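Local coordinates for adenylyl-sulfate kinase 1, chloroplastic (Arabidopsis thaliana, PDB 4FXP), which phosphorylates adenosine 5'-phosphosulfate with ATP to give 3'-phosphoadenylyl sulfate, the activated sulfate of plant sulfur metabolism, at residues 107-112 and 165-170. Sequence-based numbering, arbitrary orientation.
Sequences PYRTDR and PPLNCE
R109 and R112 are both extended at chi2 and then bend at chi3 (-61° and -50°), which turns R109 to the P165 carbonyl and the L167 side chain, and R112 to the P165-P166 peptide link and the P166 ring. The two arginines stand three residues apart at the start of helix 109-117. R109 makes the one hydrogen bond across the contact. Its NH1 lies 2.8 Å from P165 O, with an N-H...O angle of 165°. The carbonyl oxygen sits at the edge of the guanidinium, in its plane, and the donor lies in the carbonyl plane. L167 crosses the R109 side chain at about a right angle. Its CG packs on R109 CD at 3.5 Å, and its CD1 lies over one guanidinium face.

R112 meets P166 in a different way. Its NH2 comes to 3.1 Å from P166 N, an amide nitrogen with its lone pair delocalised, so this is a contact and not a hydrogen bond. R112 NH2 also touches P166 CG and CD, each at 3.5 Å. R109 CA lies above one face of the R112 guanidinium, toward its rim. The polar bonds of this buried group go outside the two segments: NE forms a salt bridge with E126, NH1 bonds to S106 O and NH2 to E164 O.

The contact joins the helix after strand 99-103 to the loop before strand 171-173, in a P-loop kinase fold. P107 touches the bound adenosine-5'-phosphosulfate. S106 is assigned by similarity as the phosphoserine intermediate. E126 probably offsets the charge of buried R112, and positive charge probably strengthens the nearly straight R109 bond.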
loop_
_atom_site.group_PDB
_atom_site.type_symbol
_atom_site.label_atom_id
_atom_site.label_comp_id
_atom_site.label_asym_id
_atom_site.label_seq_id
_atom_site.Cartn_x
_atom_site.Cartn_y
_atom_site.Cartn_z
ATOM N N PRO A 107 -12.098 16.082 0.750
ATOM C CA PRO A 107 -13.098 17.076 1.147
ATOM C C PRO A 107 -14.451 16.564 1.631
ATOM O O PRO A 107 -15.182 17.336 2.253
ATOM C CB PRO A 107 -13.278 17.879 -0.148
ATOM C CG PRO A 107 -13.024 16.876 -1.234
ATOM C CD PRO A 107 -11.963 15.951 -0.700
ATOM N N TYR A 108 -14.795 15.315 1.360
ATOM C CA TYR A 108 -16.138 14.840 1.695
ATOM C C TYR A 108 -16.157 13.980 2.953
ATOM O O TYR A 108 -15.419 13.004 3.055
ATOM C CB TYR A 108 -16.748 14.064 0.527
ATOM C CG TYR A 108 -16.701 14.793 -0.796
ATOM C CD1 TYR A 108 -17.268 16.054 -0.949
ATOM C CD2 TYR A 108 -16.099 14.213 -1.898
ATOM C CE1 TYR A 108 -17.226 16.713 -2.174
ATOM C CE2 TYR A 108 -16.054 14.859 -3.116
ATOM C CZ TYR A 108 -16.613 16.101 -3.255
ATOM O OH TYR A 108 -16.550 16.719 -4.484
ATOM N N ARG A 109 -17.018 14.343 3.898
ATOM C CA ARG A 109 -17.112 13.638 5.175
ATOM C C ARG A 109 -17.468 12.167 5.022
ATOM O O ARG A 109 -16.923 11.317 5.725
ATOM C CB ARG A 109 -18.130 14.319 6.114
ATOM C CG ARG A 109 -17.535 15.413 6.985
ATOM C CD ARG A 109 -18.544 15.987 8.004
ATOM N NE ARG A 109 -19.704 16.588 7.362
ATOM C CZ ARG A 109 -19.902 17.897 7.214
ATOM N NH1 ARG A 109 -19.019 18.783 7.680
ATOM N NH2 ARG A 109 -21.001 18.323 6.606
ATOM N N THR A 110 -18.399 11.861 4.126
ATOM C CA THR A 110 -18.857 10.478 3.992
ATOM C C THR A 110 -17.718 9.565 3.538
ATOM O O THR A 110 -17.654 8.387 3.910
ATOM C CB THR A 110 -20.051 10.351 3.022
ATOM O OG1 THR A 110 -20.551 9.009 3.056
ATOM C CG2 THR A 110 -19.642 10.707 1.597
ATOM N N ASP A 111 -16.813 10.120 2.741
ATOM C CA ASP A 111 -15.705 9.336 2.216
ATOM C C ASP A 111 -14.621 9.137 3.267
ATOM O O ASP A 111 -14.102 8.031 3.415
ATOM C CB ASP A 111 -15.164 9.961 0.931
ATOM C CG ASP A 111 -16.188 9.940 -0.190
ATOM O OD1 ASP A 111 -16.900 8.925 -0.313
ATOM O OD2 ASP A 111 -16.289 10.934 -0.943
ATOM N N ARG A 112 -14.289 10.189 4.017
ATOM C CA ARG A 112 -13.368 10.010 5.138
ATOM C C ARG A 112 -13.960 9.051 6.178
ATOM O O ARG A 112 -13.256 8.199 6.720
ATOM C CB ARG A 112 -12.971 11.342 5.792
ATOM C CG ARG A 112 -12.279 12.338 4.862
ATOM C CD ARG A 112 -11.698 13.531 5.630
ATOM N NE ARG A 112 -12.698 14.122 6.529
ATOM C CZ ARG A 112 -13.467 15.161 6.228
ATOM N NH1 ARG A 112 -13.359 15.755 5.046
ATOM N NH2 ARG A 112 -14.356 15.610 7.112
ATOM N N PRO A 165 -15.721 19.942 6.670
ATOM C CA PRO A 165 -14.844 19.673 7.816
ATOM C C PRO A 165 -15.313 18.501 8.665
ATOM O O PRO A 165 -16.508 18.223 8.716
ATOM C CB PRO A 165 -14.911 20.976 8.628
ATOM C CG PRO A 165 -16.097 21.709 8.111
ATOM C CD PRO A 165 -16.257 21.314 6.687
ATOM N N PRO A 166 -14.372 17.816 9.333
ATOM C CA PRO A 166 -14.704 16.717 10.244
ATOM C C PRO A 166 -15.564 17.220 11.396
ATOM O O PRO A 166 -15.302 18.300 11.927
ATOM C CB PRO A 166 -13.336 16.282 10.778
ATOM C CG PRO A 166 -12.355 16.732 9.743
ATOM C CD PRO A 166 -12.916 18.002 9.189
ATOM N N LEU A 167 -16.572 16.447 11.780
ATOM C CA LEU A 167 -17.442 16.820 12.895
ATOM C C LEU A 167 -16.906 16.280 14.220
ATOM O O LEU A 167 -17.280 16.754 15.291
ATOM C CB LEU A 167 -18.862 16.293 12.662
ATOM C CG LEU A 167 -19.474 16.734 11.335
ATOM C CD1 LEU A 167 -20.887 16.214 11.156
ATOM C CD2 LEU A 167 -19.445 18.244 11.242
ATOM N N ASN A 168 -16.044 15.274 14.148
ATOM C CA ASN A 168 -15.510 14.663 15.356
ATOM C C ASN A 168 -14.135 14.049 15.141
ATOM O O ASN A 168 -13.949 12.845 15.323
ATOM C CB ASN A 168 -16.478 13.606 15.895
ATOM C CG ASN A 168 -16.163 13.200 17.320
ATOM O OD1 ASN A 168 -15.615 13.985 18.095
ATOM N ND2 ASN A 168 -16.509 11.969 17.676
ATOM N N CYS A 169 -13.172 14.877 14.756
ATOM C CA CYS A 169 -11.812 14.391 14.549
ATOM C C CYS A 169 -11.054 14.297 15.866
ATOM O O CYS A 169 -11.391 14.971 16.835
ATOM C CB CYS A 169 -11.059 15.295 13.573
ATOM S SG CYS A 169 -10.831 16.973 14.161
ATOM N N GLU A 170 -10.032 13.452 15.892
ATOM C CA GLU A 170 -9.224 13.238 17.087
ATOM C C GLU A 170 -8.318 14.430 17.373
ATOM O O GLU A 170 -8.048 14.766 18.527
ATOM C CB GLU A 170 -8.373 11.973 16.920
ATOM C CG GLU A 170 -9.143 10.665 17.119
ATOM C CD GLU A 170 -10.106 10.341 15.985
ATOM O OE1 GLU A 170 -9.935 10.857 14.860
ATOM O OE2 GLU A 170 -11.033 9.543 16.220
#